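Local atomic coordinates of AxyAgu115A (PDB entry 6NPS), a protein that is a bacterial family GH115 alpha-glucuronidase, probably hydrolysing glucuronic acid side groups from hemicelluloses such as arabinoglucuronoxylan. Residues A[193-198]-A[216-222]; A[236-242]-A[294-298]; A[721-725]-A[755-759]; A[692-696]-A[775-779]; A[317-321]-A[358-363]. The protein carries 3 engineered substitutions. All coordinates share one frame; numbering follows the deposited sequence.

Contact 1 of 5, residues A[193-198]-A[216-222]; sequences FNAEMY and AMWSARF
Phe222 drives the edge of its ring into one face of the Tyr198 ring, a T-shaped pair with planes at 85° and centroids 4.9 Å apart. The CD1-CE1 side does the touching, CE1 lying over the centre of the tyrosine; the CE methyl of Met197 lies over the rim of the opposite face. Phe222 gets there because its CG is anti to the backbone N (chi1 -179°), swinging the ring toward the helix. Tyrosine suits this place because its rim is polar where its faces are not: Tyr198 OH accepts from Ala216 N at 3.0 Å and lies 2.6 Å from a water, which donates to Ala216 O at 2.7 Å. Ala216 N directly and Ala216 O through the water are tied to one hydroxyl. Beside this pair, Phe193 offers a face to Ala220, whose CB stands 4.2 Å from the ring centroid in a CH-pi contact, while Ala216 CB touches Phe193 CD2 obliquely at 4.0 Å. Small methyls let the loop approach the aromatic closely. Asn194 N-caps helix 195-207, its OD1 accepting from Met197 N. The loop follows strand 212-214 of the parallel barrel sheet, with helix 181-190 packing on Phe193 and helix 230-238 on Phe222.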
# COMPACT_ATOMS: atom_id res chain seq x y z
N PHE A 193 -19.65 38.70 -16.81
CA PHE A 193 -19.69 38.15 -18.17
C PHE A 193 -20.46 39.09 -19.10
O PHE A 193 -21.47 38.73 -19.71
CB PHE A 193 -20.30 36.76 -18.17
CG PHE A 193 -19.57 35.75 -17.28
CD1 PHE A 193 -19.90 35.62 -15.94
CD2 PHE A 193 -18.59 34.93 -17.82
CE1 PHE A 193 -19.25 34.68 -15.14
CE2 PHE A 193 -17.93 34.00 -17.03
CZ PHE A 193 -18.26 33.87 -15.68
N ASN A 194 -19.95 40.32 -19.20
CA ASN A 194 -20.65 41.42 -19.86
C ASN A 194 -19.98 41.75 -21.19
O ASN A 194 -19.01 41.11 -21.61
CB ASN A 194 -20.67 42.65 -18.95
CG ASN A 194 -19.28 43.05 -18.48
OD1 ASN A 194 -18.30 42.90 -19.23
ND2 ASN A 194 -19.18 43.56 -17.24
N ALA A 195 -20.50 42.78 -21.85
CA ALA A 195 -20.03 43.12 -23.19
C ALA A 195 -18.58 43.57 -23.19
O ALA A 195 -17.89 43.42 -24.19
CB ALA A 195 -20.91 44.22 -23.78
N GLU A 196 -18.14 44.19 -22.09
CA GLU A 196 -16.75 44.63 -22.00
C GLU A 196 -15.80 43.45 -22.05
O GLU A 196 -14.79 43.46 -22.77
CB GLU A 196 -16.54 45.43 -20.71
CG GLU A 196 -17.06 46.88 -20.74
CD GLU A 196 -18.47 47.03 -21.36
OE1 GLU A 196 -19.44 46.44 -20.84
OE2 GLU A 196 -18.59 47.74 -22.39
N MET A 197 -16.13 42.40 -21.30
CA MET A 197 -15.34 41.18 -21.35
C MET A 197 -15.47 40.51 -22.72
O MET A 197 -14.46 40.15 -23.33
CB MET A 197 -15.77 40.26 -20.22
CG MET A 197 -14.92 39.00 -20.09
SD MET A 197 -15.67 37.71 -21.10
CE MET A 197 -16.82 37.01 -19.91
N TYR A 198 -16.70 40.39 -23.25
CA TYR A 198 -16.90 39.60 -24.46
C TYR A 198 -16.27 40.24 -25.68
O TYR A 198 -16.00 39.54 -26.65
CB TYR A 198 -18.40 39.33 -24.73
CG TYR A 198 -18.82 38.01 -24.09
CD1 TYR A 198 -18.33 36.80 -24.58
CD2 TYR A 198 -19.65 37.98 -22.98
CE1 TYR A 198 -18.65 35.59 -23.99
CE2 TYR A 198 -20.01 36.78 -22.38
CZ TYR A 198 -19.49 35.58 -22.89
OH TYR A 198 -19.82 34.38 -22.31
N ALA A 216 -20.12 31.35 -22.21
CA ALA A 216 -20.20 30.79 -20.87
C ALA A 216 -21.66 30.71 -20.43
O ALA A 216 -22.49 31.57 -20.76
CB ALA A 216 -19.40 31.66 -19.89
N MET A 217 -21.98 29.63 -19.71
CA MET A 217 -23.36 29.29 -19.42
C MET A 217 -23.57 28.67 -18.05
O MET A 217 -24.71 28.35 -17.72
CB MET A 217 -23.91 28.31 -20.47
CG MET A 217 -22.96 27.14 -20.70
SD MET A 217 -23.31 25.56 -19.87
CE MET A 217 -24.08 24.69 -21.23
N TRP A 218 -22.53 28.51 -17.22
CA TRP A 218 -22.76 27.83 -15.95
C TRP A 218 -23.45 28.73 -14.94
O TRP A 218 -24.48 28.35 -14.36
CB TRP A 218 -21.45 27.27 -15.37
CG TRP A 218 -21.22 25.88 -15.87
CD1 TRP A 218 -21.95 25.23 -16.83
CD2 TRP A 218 -20.21 24.96 -15.44
NE1 TRP A 218 -21.45 23.97 -17.04
CE2 TRP A 218 -20.38 23.77 -16.20
CE3 TRP A 218 -19.18 25.01 -14.50
CZ2 TRP A 218 -19.56 22.66 -16.04
CZ3 TRP A 218 -18.36 23.90 -14.34
CH2 TRP A 218 -18.56 22.74 -15.11
N SER A 219 -22.88 29.91 -14.65
CA SER A 219 -23.51 30.90 -13.77
C SER A 219 -23.61 32.24 -14.49
O SER A 219 -23.30 33.31 -13.94
CB SER A 219 -22.75 31.04 -12.46
OG SER A 219 -21.72 32.01 -12.60
N ALA A 220 -23.99 32.17 -15.76
CA ALA A 220 -24.05 33.33 -16.63
C ALA A 220 -25.21 33.12 -17.58
O ALA A 220 -25.58 31.98 -17.89
CB ALA A 220 -22.75 33.50 -17.43
N ARG A 221 -25.77 34.23 -18.06
CA ARG A 221 -26.82 34.20 -19.08
C ARG A 221 -26.39 35.20 -20.15
O ARG A 221 -26.52 36.41 -19.95
CB ARG A 221 -28.18 34.58 -18.49
CG ARG A 221 -28.76 33.51 -17.60
CD ARG A 221 -30.02 34.01 -16.91
NE ARG A 221 -29.74 35.10 -15.98
CZ ARG A 221 -30.64 36.01 -15.58
NH1 ARG A 221 -31.89 35.96 -16.02
NH2 ARG A 221 -30.29 36.97 -14.74
N PHE A 222 -25.89 34.66 -21.26
CA PHE A 222 -25.30 35.49 -22.29
C PHE A 222 -26.33 36.50 -22.80
O PHE A 222 -25.99 37.66 -23.03
CB PHE A 222 -24.79 34.61 -23.40
CG PHE A 222 -24.12 35.36 -24.54
CD1 PHE A 222 -22.80 35.77 -24.44
CD2 PHE A 222 -24.84 35.65 -25.70
CE1 PHE A 222 -22.18 36.42 -25.56
CE2 PHE A 222 -24.26 36.34 -26.76
CZ PHE A 222 -22.92 36.70 -26.70
O HOH W 1 -22.01 34.24 -20.99

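Contact 2 of 5, residues A[236-242]-A[294-298]; sequences DEYGVIM and FENII
A single beta bridge between Met242 and Asn296 joins the third and fourth strands of the eight-stranded parallel barrel, 241-242 and 298-300, with Asn296 just ahead of the latter. Met242 N donates to Glu295 O at 3.1 Å, and Ile297 N donates to Met242 O at 2.9 Å, so the methionine reaches the residues before and after Asn296, as in parallel pairing. A water donates to both Val240 O and Glu295 O, bridging the two segments beside the backbone bonds. In the TIM-barrel fold of this family's clan, the bridge sets the two strands side by side and completes the ring of parallel strands. Ahead of strand 241-242, helix 230-238 ends in a Schellman motif with Gly239 as the C-prime residue; its positive phi is readily taken by glycine. On that helix Asp236 has CG anti to the backbone N (chi1 175°), which lays its carboxylate against the Phe294 ring edge, CG to CD1 3.6 Å, the planes 72° apart. Asp236 OD1 also accepts from Glu295 N in a long bond of 3.3 Å, on its anti side, with the donor tilted out of the carboxylate plane. The extended Glu295 chain runs obliquely over Ile241, CD to CG1 3.9 Å, and its OE1 forms a salt bridge with Arg121. Branched Ile241 uses its other arm too, CG2 meeting Ile297 CG1 at 4.0 Å.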
# COMPACT_ATOMS: atom_id res chain seq x y z
N ASP A 236 -23.58 40.20 -32.80
CA ASP A 236 -24.26 40.39 -34.08
C ASP A 236 -23.62 41.53 -34.88
O ASP A 236 -23.51 41.43 -36.10
CB ASP A 236 -25.72 40.68 -33.82
CG ASP A 236 -26.48 41.00 -35.08
OD1 ASP A 236 -26.81 40.05 -35.83
OD2 ASP A 236 -26.74 42.20 -35.31
N GLU A 237 -23.20 42.60 -34.21
CA GLU A 237 -22.48 43.68 -34.88
C GLU A 237 -21.17 43.18 -35.53
O GLU A 237 -20.86 43.50 -36.68
CB GLU A 237 -22.19 44.79 -33.88
CG GLU A 237 -21.65 46.05 -34.49
CD GLU A 237 -21.52 47.18 -33.49
OE1 GLU A 237 -21.44 46.91 -32.27
OE2 GLU A 237 -21.51 48.35 -33.94
N TYR A 238 -20.40 42.39 -34.79
CA TYR A 238 -19.17 41.86 -35.34
C TYR A 238 -19.38 40.71 -36.31
O TYR A 238 -18.43 40.31 -36.98
CB TYR A 238 -18.28 41.37 -34.21
CG TYR A 238 -17.50 42.42 -33.43
CD1 TYR A 238 -16.68 43.35 -34.09
CD2 TYR A 238 -17.56 42.45 -32.05
CE1 TYR A 238 -15.95 44.28 -33.37
CE2 TYR A 238 -16.85 43.38 -31.33
CZ TYR A 238 -16.04 44.29 -31.98
OH TYR A 238 -15.34 45.21 -31.23
N GLY A 239 -20.58 40.13 -36.38
CA GLY A 239 -20.76 38.93 -37.17
C GLY A 239 -20.20 37.68 -36.52
O GLY A 239 -19.90 36.71 -37.23
N VAL A 240 -20.03 37.66 -35.20
CA VAL A 240 -19.80 36.43 -34.47
C VAL A 240 -21.14 35.70 -34.37
O VAL A 240 -22.08 36.20 -33.76
CB VAL A 240 -19.21 36.70 -33.08
CG1 VAL A 240 -19.15 35.40 -32.23
CG2 VAL A 240 -17.83 37.35 -33.23
N ILE A 241 -21.24 34.53 -34.99
CA ILE A 241 -22.47 33.74 -35.01
C ILE A 241 -22.60 33.05 -33.66
O ILE A 241 -21.70 32.32 -33.23
CB ILE A 241 -22.43 32.70 -36.15
CG1 ILE A 241 -22.09 33.35 -37.51
CG2 ILE A 241 -23.71 31.94 -36.24
CD1 ILE A 241 -21.61 32.31 -38.54
N MET A 242 -23.70 33.29 -32.97
CA MET A 242 -23.83 32.69 -31.64
C MET A 242 -24.43 31.30 -31.76
O MET A 242 -25.26 31.02 -32.62
CB MET A 242 -24.69 33.58 -30.73
CG MET A 242 -24.03 34.93 -30.36
SD MET A 242 -22.32 34.72 -29.73
CE MET A 242 -22.65 33.66 -28.28
N PHE A 294 -31.09 37.94 -34.60
CA PHE A 294 -29.64 38.06 -34.62
C PHE A 294 -29.05 36.87 -35.35
O PHE A 294 -29.73 35.89 -35.66
CB PHE A 294 -29.11 38.14 -33.19
CG PHE A 294 -29.62 39.32 -32.42
CD1 PHE A 294 -29.18 40.59 -32.72
CD2 PHE A 294 -30.55 39.15 -31.40
CE1 PHE A 294 -29.66 41.69 -32.02
CE2 PHE A 294 -31.01 40.23 -30.68
CZ PHE A 294 -30.57 41.51 -31.00
N GLU A 295 -27.75 36.94 -35.65
CA GLU A 295 -27.10 35.88 -36.42
C GLU A 295 -26.69 34.75 -35.47
O GLU A 295 -25.83 34.94 -34.60
CB GLU A 295 -25.90 36.42 -37.19
CG GLU A 295 -25.43 35.48 -38.30
CD GLU A 295 -24.30 36.04 -39.18
OE1 GLU A 295 -23.72 37.12 -38.87
OE2 GLU A 295 -23.99 35.38 -40.20
N ASN A 296 -27.29 33.57 -35.63
CA ASN A 296 -27.01 32.48 -34.71
C ASN A 296 -27.36 31.17 -35.40
O ASN A 296 -27.92 31.14 -36.49
CB ASN A 296 -27.78 32.65 -33.39
CG ASN A 296 -29.23 33.05 -33.61
OD1 ASN A 296 -29.94 32.42 -34.42
ND2 ASN A 296 -29.67 34.13 -32.95
N ILE A 297 -26.96 30.07 -34.78
CA ILE A 297 -27.42 28.75 -35.17
C ILE A 297 -28.31 28.27 -34.05
O ILE A 297 -27.94 28.35 -32.87
CB ILE A 297 -26.23 27.80 -35.41
CG1 ILE A 297 -25.41 28.30 -36.62
CG2 ILE A 297 -26.70 26.34 -35.62
CD1 ILE A 297 -24.12 27.49 -36.81
N ILE A 298 -29.53 27.88 -34.40
CA ILE A 298 -30.51 27.44 -33.40
C ILE A 298 -30.26 25.97 -33.08
O ILE A 298 -30.29 25.11 -33.97
CB ILE A 298 -31.94 27.64 -33.90
CG1 ILE A 298 -32.18 29.11 -34.27
CG2 ILE A 298 -32.94 27.13 -32.83
CD1 ILE A 298 -33.58 29.36 -34.89
O HOH W 2 -24.51 39.68 -38.17
O HOH W 3 -24.56 37.02 -33.58

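Contact 3 of 5, residues A[721-725]-A[755-759]; sequences DWLSC and AEGRI
Trp722 pushes the benzo end of its indole against strand 754-763 where glycine makes the surface low. Its CH2 comes within 3.4 Å of Gly757 N, and CZ2 lies 3.8 Å from Glu756 C, which sits at the ring edge, near its plane. The chi1 of 50° places CG between the backbone N and the carbonyl carbon, turning the indole across to the other strand. Ala755 CB fits beside the same end, 3.9 Å from Trp722 CZ2, a small methyl that packs beside the bulky ring. Gly757 is the hollow of the contact: having no side chain, it lets Leu723 CD2 and Trp722 CH2 come down onto the bare backbone. Leu723 fills the next part of this hollow, CG anti to the backbone N (chi1 175°), with CD2 3.7 Å from Arg758 N and 3.9 Å from Ile759 CG1. Farther along, Ile759 meets Cys725, CG2 to SG 4.0 Å. Glu756 and Arg758 point away and form a salt bridge with each other, consistent with the alternation of a strand that has one inward and one outward side. Strands 723-725 and 754-763 belong to different sheets, the axes of their short segments here approaching to 8.0 Å at an angle of 30°; two sheets packed face to face through apolar side chains in this way are typical of a beta sandwich.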
# COMPACT_ATOMS: atom_id res chain seq x y z
N ASP A 721 38.38 -11.87 -17.00
CA ASP A 721 39.20 -10.75 -17.42
C ASP A 721 38.46 -9.77 -18.32
O ASP A 721 38.74 -8.57 -18.28
CB ASP A 721 40.46 -11.27 -18.11
CG ASP A 721 41.26 -12.20 -17.22
OD1 ASP A 721 41.61 -13.32 -17.66
OD2 ASP A 721 41.50 -11.83 -16.05
N TRP A 722 37.50 -10.24 -19.13
CA TRP A 722 36.71 -9.32 -19.97
C TRP A 722 35.65 -8.50 -19.22
O TRP A 722 35.00 -7.64 -19.85
CB TRP A 722 36.01 -10.09 -21.09
CG TRP A 722 35.25 -11.29 -20.64
CD1 TRP A 722 35.74 -12.57 -20.52
CD2 TRP A 722 33.87 -11.35 -20.26
NE1 TRP A 722 34.74 -13.41 -20.08
CE2 TRP A 722 33.59 -12.69 -19.92
CE3 TRP A 722 32.84 -10.41 -20.18
CZ2 TRP A 722 32.31 -13.11 -19.49
CZ3 TRP A 722 31.58 -10.83 -19.76
CH2 TRP A 722 31.33 -12.17 -19.43
N LEU A 723 35.42 -8.75 -17.93
CA LEU A 723 34.31 -8.13 -17.19
C LEU A 723 34.89 -7.29 -16.05
O LEU A 723 35.67 -7.79 -15.24
CB LEU A 723 33.37 -9.20 -16.62
CG LEU A 723 32.19 -8.79 -15.71
CD1 LEU A 723 31.20 -7.96 -16.47
CD2 LEU A 723 31.50 -10.06 -15.15
N SER A 724 34.55 -6.01 -16.02
CA SER A 724 35.12 -5.17 -14.97
C SER A 724 34.09 -4.14 -14.54
O SER A 724 33.05 -3.95 -15.19
CB SER A 724 36.41 -4.51 -15.45
OG SER A 724 36.09 -3.58 -16.46
N CYS A 725 34.39 -3.46 -13.43
CA CYS A 725 33.51 -2.43 -12.88
C CYS A 725 34.28 -1.14 -12.61
O CYS A 725 35.51 -1.13 -12.53
CB CYS A 725 32.81 -2.88 -11.60
SG CYS A 725 32.07 -4.49 -11.63
N ALA A 755 28.71 -15.67 -23.57
CA ALA A 755 29.61 -15.82 -22.43
C ALA A 755 28.84 -15.43 -21.18
O ALA A 755 27.81 -14.76 -21.25
CB ALA A 755 30.86 -14.95 -22.60
N GLU A 756 29.32 -15.87 -20.03
CA GLU A 756 28.68 -15.45 -18.79
C GLU A 756 29.73 -15.21 -17.73
O GLU A 756 30.61 -16.06 -17.52
CB GLU A 756 27.68 -16.50 -18.33
CG GLU A 756 26.94 -16.12 -17.05
CD GLU A 756 26.02 -17.22 -16.60
OE1 GLU A 756 24.96 -17.38 -17.24
OE2 GLU A 756 26.36 -17.94 -15.63
N GLY A 757 29.68 -14.04 -17.09
CA GLY A 757 30.61 -13.72 -16.02
C GLY A 757 29.85 -13.45 -14.73
O GLY A 757 28.61 -13.35 -14.70
N ARG A 758 30.60 -13.32 -13.64
CA ARG A 758 29.96 -13.02 -12.36
C ARG A 758 30.71 -11.93 -11.63
O ARG A 758 31.95 -11.92 -11.58
CB ARG A 758 29.88 -14.28 -11.48
CG ARG A 758 28.94 -15.34 -12.02
CD ARG A 758 29.15 -16.69 -11.34
NE ARG A 758 27.96 -17.09 -10.60
CZ ARG A 758 26.90 -17.68 -11.15
NH1 ARG A 758 26.88 -17.97 -12.45
NH2 ARG A 758 25.85 -17.98 -10.39
N ILE A 759 29.95 -11.00 -11.07
CA ILE A 759 30.46 -9.94 -10.21
C ILE A 759 30.13 -10.31 -8.77
O ILE A 759 28.98 -10.68 -8.47
CB ILE A 759 29.83 -8.58 -10.59
CG1 ILE A 759 30.07 -8.24 -12.06
CG2 ILE A 759 30.30 -7.46 -9.61
CD1 ILE A 759 29.11 -7.16 -12.56

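Contact 4 of 5, residues A[692-696]-A[775-779]; sequences FLEPD and VNNDF
Phe692 O is gripped twice: Val775 N donates to it at 3.1 Å, nearly straight at 169°, and Arg748 supplies a second donor through NH2. The same arginine reaches Val775 O and Asn776 OD1 with NH1, so one guanidinium gathers acceptors from both segments. Beside this knot, Val775 turns its side chain toward the segment 692-696. Its CB lies 3.4 Å from Leu693 O, and CG2, which is anti to the carbonyl carbon, touches Leu693 CD2 at 3.8 Å, the two side chains crossing at about a right angle. A beta-branched residue suits this position, since its second methyl, CG1, faces Pro695. The contact lies where the last strand of a sandwich-like beta domain, 766-775, runs out into the connection leading to strand 786-788, and meets the turn before strand 700-706. Pro695 is the compact apolar piece here: its ring sits on Asn777 O, CG 3.1 Å away, a buried carbonyl oxygen without a polar partner. Pro695 CG is also 3.8 Å from Phe779 CE2, at the edge of that ring, and its CA makes a CA-H...O contact with Val775 O at 3.4 Å. Asn777 forms an Asx turn, OD1 accepting from Phe779 N at 3.2 Å, consistent with the chain turning so that Phe779 meets Pro695. Tyr964 packs on Pro695, and Arg968, at the chain terminus, forms salt bridges with Glu694 and Asp696.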
# COMPACT_ATOMS: atom_id res chain seq x y z
N PHE A 692 23.71 -6.76 -21.31
CA PHE A 692 24.62 -7.13 -22.40
C PHE A 692 24.09 -8.27 -23.24
O PHE A 692 24.77 -8.70 -24.17
CB PHE A 692 26.02 -7.48 -21.85
CG PHE A 692 26.64 -6.36 -21.06
CD1 PHE A 692 27.26 -5.30 -21.71
CD2 PHE A 692 26.55 -6.33 -19.67
CE1 PHE A 692 27.82 -4.24 -20.97
CE2 PHE A 692 27.08 -5.28 -18.94
CZ PHE A 692 27.71 -4.23 -19.59
N LEU A 693 22.86 -8.74 -22.97
CA LEU A 693 22.19 -9.67 -23.86
C LEU A 693 21.83 -9.03 -25.20
O LEU A 693 21.49 -9.75 -26.14
CB LEU A 693 20.95 -10.24 -23.16
CG LEU A 693 21.23 -11.25 -22.04
CD1 LEU A 693 19.96 -11.77 -21.42
CD2 LEU A 693 22.11 -12.45 -22.51
N GLU A 694 21.93 -7.69 -25.33
CA GLU A 694 21.86 -7.10 -26.67
C GLU A 694 23.26 -6.77 -27.17
O GLU A 694 24.00 -6.06 -26.49
CB GLU A 694 20.99 -5.85 -26.65
CG GLU A 694 19.64 -6.19 -26.03
CD GLU A 694 18.57 -5.08 -26.03
OE1 GLU A 694 18.87 -3.90 -25.73
OE2 GLU A 694 17.40 -5.43 -26.28
N PRO A 695 23.63 -7.25 -28.37
CA PRO A 695 25.03 -7.15 -28.83
C PRO A 695 25.56 -5.74 -28.95
O PRO A 695 26.79 -5.56 -28.89
CB PRO A 695 25.00 -7.81 -30.22
CG PRO A 695 23.66 -8.40 -30.38
CD PRO A 695 22.73 -7.77 -29.41
N ASP A 696 24.73 -4.73 -29.14
CA ASP A 696 25.25 -3.39 -29.30
C ASP A 696 25.23 -2.58 -28.01
O ASP A 696 25.48 -1.37 -28.06
CB ASP A 696 24.46 -2.64 -30.39
CG ASP A 696 22.98 -2.51 -30.08
OD1 ASP A 696 22.47 -3.14 -29.12
OD2 ASP A 696 22.30 -1.78 -30.83
N VAL A 775 25.57 -11.54 -24.96
CA VAL A 775 25.44 -11.97 -26.35
C VAL A 775 26.36 -11.07 -27.19
O VAL A 775 26.30 -9.84 -27.11
CB VAL A 775 23.98 -11.90 -26.83
CG1 VAL A 775 23.90 -12.01 -28.35
CG2 VAL A 775 23.13 -13.00 -26.14
N ASN A 776 27.25 -11.69 -27.97
CA ASN A 776 28.19 -10.93 -28.77
C ASN A 776 28.08 -11.27 -30.25
O ASN A 776 28.91 -10.83 -31.05
CB ASN A 776 29.62 -11.20 -28.26
CG ASN A 776 30.58 -10.08 -28.58
OD1 ASN A 776 30.26 -8.90 -28.47
ND2 ASN A 776 31.78 -10.45 -29.01
N ASN A 777 27.14 -12.13 -30.60
CA ASN A 777 26.69 -12.37 -31.95
C ASN A 777 25.98 -11.12 -32.44
O ASN A 777 24.98 -10.73 -31.85
CB ASN A 777 25.73 -13.55 -31.92
CG ASN A 777 25.51 -14.16 -33.26
OD1 ASN A 777 25.76 -13.51 -34.29
ND2 ASN A 777 25.03 -15.40 -33.29
N ASP A 778 26.46 -10.48 -33.49
CA ASP A 778 25.72 -9.29 -33.91
C ASP A 778 24.68 -9.56 -35.00
O ASP A 778 23.94 -8.64 -35.36
CB ASP A 778 26.68 -8.18 -34.34
CG ASP A 778 26.35 -6.84 -33.68
OD1 ASP A 778 27.27 -6.17 -33.16
OD2 ASP A 778 25.15 -6.46 -33.68
N PHE A 779 24.60 -10.80 -35.50
CA PHE A 779 23.46 -11.25 -36.31
C PHE A 779 23.42 -10.61 -37.70
O PHE A 779 22.35 -10.45 -38.29
CB PHE A 779 22.13 -11.02 -35.57
CG PHE A 779 22.06 -11.69 -34.23
CD1 PHE A 779 21.91 -13.06 -34.14
CD2 PHE A 779 22.16 -10.94 -33.07
CE1 PHE A 779 21.86 -13.68 -32.89
CE2 PHE A 779 22.09 -11.54 -31.83
CZ PHE A 779 21.95 -12.91 -31.73

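Contact 5 of 5, residues A[317-321]-A[358-363]; sequences LEDNI and PFFYGD
Asn320 lies over a face of the Phe359 ring, its CB 3.6 Å from the centroid in a CH-pi contact. Leu317 CD1 comes in at the edge of the same ring, 3.5 Å from Phe359 CD1, and these two approaches make the tight half of the contact. A flat aromatic suits the place, since it can take asparagine on its face and leucine, one helical turn away on helix 317-338, at its edge. The Asn320 amide is set nearly parallel to the ring, 16° between the planes, with ND2 bonding to Thr316 O. Both helices belong to the GH115 family region, of the TIM-barrel clan, helix 356-361 following barrel strand 348-351. Ile321, its CG1 anti to the carbonyl carbon (chi1 -69°), sends that arm to Phe359 O at 3.4 Å. Toward Gly362, whose positive phi ends the short helix, packing slackens: Ile321 CD1 is 4.4 Å from its CA. At the more exposed margin, Leu317 CD2 lies 3.7 Å from Asp363 OD1, while Asp363 OD2 accepts from Thr366 N.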
# COMPACT_ATOMS: atom_id res chain seq x y z
N LEU A 317 -35.33 2.91 -24.87
CA LEU A 317 -34.74 3.58 -26.02
C LEU A 317 -35.81 4.14 -26.96
O LEU A 317 -35.61 5.20 -27.56
CB LEU A 317 -33.80 2.62 -26.76
CG LEU A 317 -32.97 3.18 -27.91
CD1 LEU A 317 -32.02 4.26 -27.40
CD2 LEU A 317 -32.20 2.07 -28.64
N GLU A 318 -36.95 3.45 -27.11
CA GLU A 318 -38.01 3.99 -27.96
C GLU A 318 -38.66 5.21 -27.32
O GLU A 318 -39.09 6.12 -28.04
CB GLU A 318 -39.05 2.92 -28.27
CG GLU A 318 -39.72 2.36 -27.04
CD GLU A 318 -41.16 1.96 -27.30
OE1 GLU A 318 -41.64 2.18 -28.43
OE2 GLU A 318 -41.81 1.44 -26.36
N ASP A 319 -38.73 5.27 -25.99
CA ASP A 319 -39.30 6.45 -25.34
C ASP A 319 -38.42 7.67 -25.54
O ASP A 319 -38.90 8.73 -25.95
CB ASP A 319 -39.54 6.17 -23.85
CG ASP A 319 -40.69 5.18 -23.60
OD1 ASP A 319 -40.92 4.30 -24.46
OD2 ASP A 319 -41.35 5.28 -22.55
N ASN A 320 -37.12 7.48 -25.39
CA ASN A 320 -36.18 8.57 -25.60
C ASN A 320 -36.30 9.06 -27.04
O ASN A 320 -36.23 10.26 -27.30
CB ASN A 320 -34.75 8.13 -25.30
CG ASN A 320 -34.36 8.34 -23.85
OD1 ASN A 320 -34.18 9.47 -23.41
ND2 ASN A 320 -34.24 7.25 -23.10
N ILE A 321 -36.48 8.13 -27.97
CA ILE A 321 -36.59 8.48 -29.38
C ILE A 321 -37.97 9.06 -29.69
O ILE A 321 -38.09 10.01 -30.47
CB ILE A 321 -36.26 7.26 -30.25
CG1 ILE A 321 -34.77 6.93 -30.13
CG2 ILE A 321 -36.65 7.48 -31.72
CD1 ILE A 321 -34.43 5.55 -30.61
N PRO A 358 -26.78 7.05 -29.47
CA PRO A 358 -27.71 5.90 -29.58
C PRO A 358 -29.13 6.29 -29.97
O PRO A 358 -29.84 5.48 -30.58
CB PRO A 358 -27.65 5.28 -28.17
CG PRO A 358 -26.28 5.63 -27.66
CD PRO A 358 -26.01 7.01 -28.21
N PHE A 359 -29.59 7.50 -29.63
CA PHE A 359 -30.95 7.89 -29.99
C PHE A 359 -31.06 8.12 -31.49
O PHE A 359 -32.12 7.89 -32.08
CB PHE A 359 -31.37 9.15 -29.23
CG PHE A 359 -31.38 8.99 -27.72
CD1 PHE A 359 -31.38 7.74 -27.12
CD2 PHE A 359 -31.41 10.11 -26.90
CE1 PHE A 359 -31.40 7.61 -25.73
CE2 PHE A 359 -31.43 9.99 -25.51
CZ PHE A 359 -31.42 8.73 -24.93
N PHE A 360 -29.96 8.55 -32.11
CA PHE A 360 -29.98 8.91 -33.53
C PHE A 360 -30.13 7.66 -34.41
O PHE A 360 -31.02 7.59 -35.27
CB PHE A 360 -28.71 9.70 -33.88
CG PHE A 360 -28.58 10.06 -35.34
CD1 PHE A 360 -29.51 10.90 -35.96
CD2 PHE A 360 -27.53 9.56 -36.10
CE1 PHE A 360 -29.38 11.23 -37.30
CE2 PHE A 360 -27.40 9.88 -37.44
CZ PHE A 360 -28.32 10.71 -38.05
N TYR A 361 -29.29 6.65 -34.17
CA TYR A 361 -29.25 5.47 -35.03
C TYR A 361 -30.41 4.51 -34.74
O TYR A 361 -31.14 4.11 -35.66
CB TYR A 361 -27.90 4.78 -34.88
CG TYR A 361 -26.72 5.63 -35.32
CD1 TYR A 361 -26.59 6.04 -36.64
CD2 TYR A 361 -25.72 5.99 -34.42
CE1 TYR A 361 -25.50 6.80 -37.06
CE2 TYR A 361 -24.62 6.74 -34.82
CZ TYR A 361 -24.52 7.14 -36.15
OH TYR A 361 -23.43 7.90 -36.53
N GLY A 362 -30.60 4.13 -33.46
CA GLY A 362 -31.62 3.18 -33.06
C GLY A 362 -31.10 1.76 -32.87
O GLY A 362 -29.96 1.58 -32.42
N ASP A 363 -31.92 0.80 -33.16
CA ASP A 363 -31.57 -0.58 -33.03
C ASP A 363 -32.47 -1.40 -33.90
O ASP A 363 -33.37 -0.89 -34.55
CB ASP A 363 -31.57 -1.06 -31.59
CG ASP A 363 -32.96 -1.23 -31.00
OD1 ASP A 363 -33.01 -1.40 -29.78
OD2 ASP A 363 -33.99 -1.19 -31.70

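Contacts 1, 2 and 5 all belong to the TIM-barrel part of this GH115 enzyme and come first along the chain. Contacts 1 and 2 are neighbours, centres 15 Å apart, joined where Phe222 CZ packs on Met242 CE at 3.4 Å; strand 212-214 leads into the loop of contact 1 and pairs with strand 241-242 of contact 2. Contact 5 stands farther off, its centre 34 Å from that of contact 1. Contacts 3 and 4 lie in a separate beta region, contact 3 nested inside the chain loop closed by contact 4, with centres 15 Å apart. Some 71 Å separates the centres of contacts 1 and 3, reflecting an elongated, multidomain enzyme.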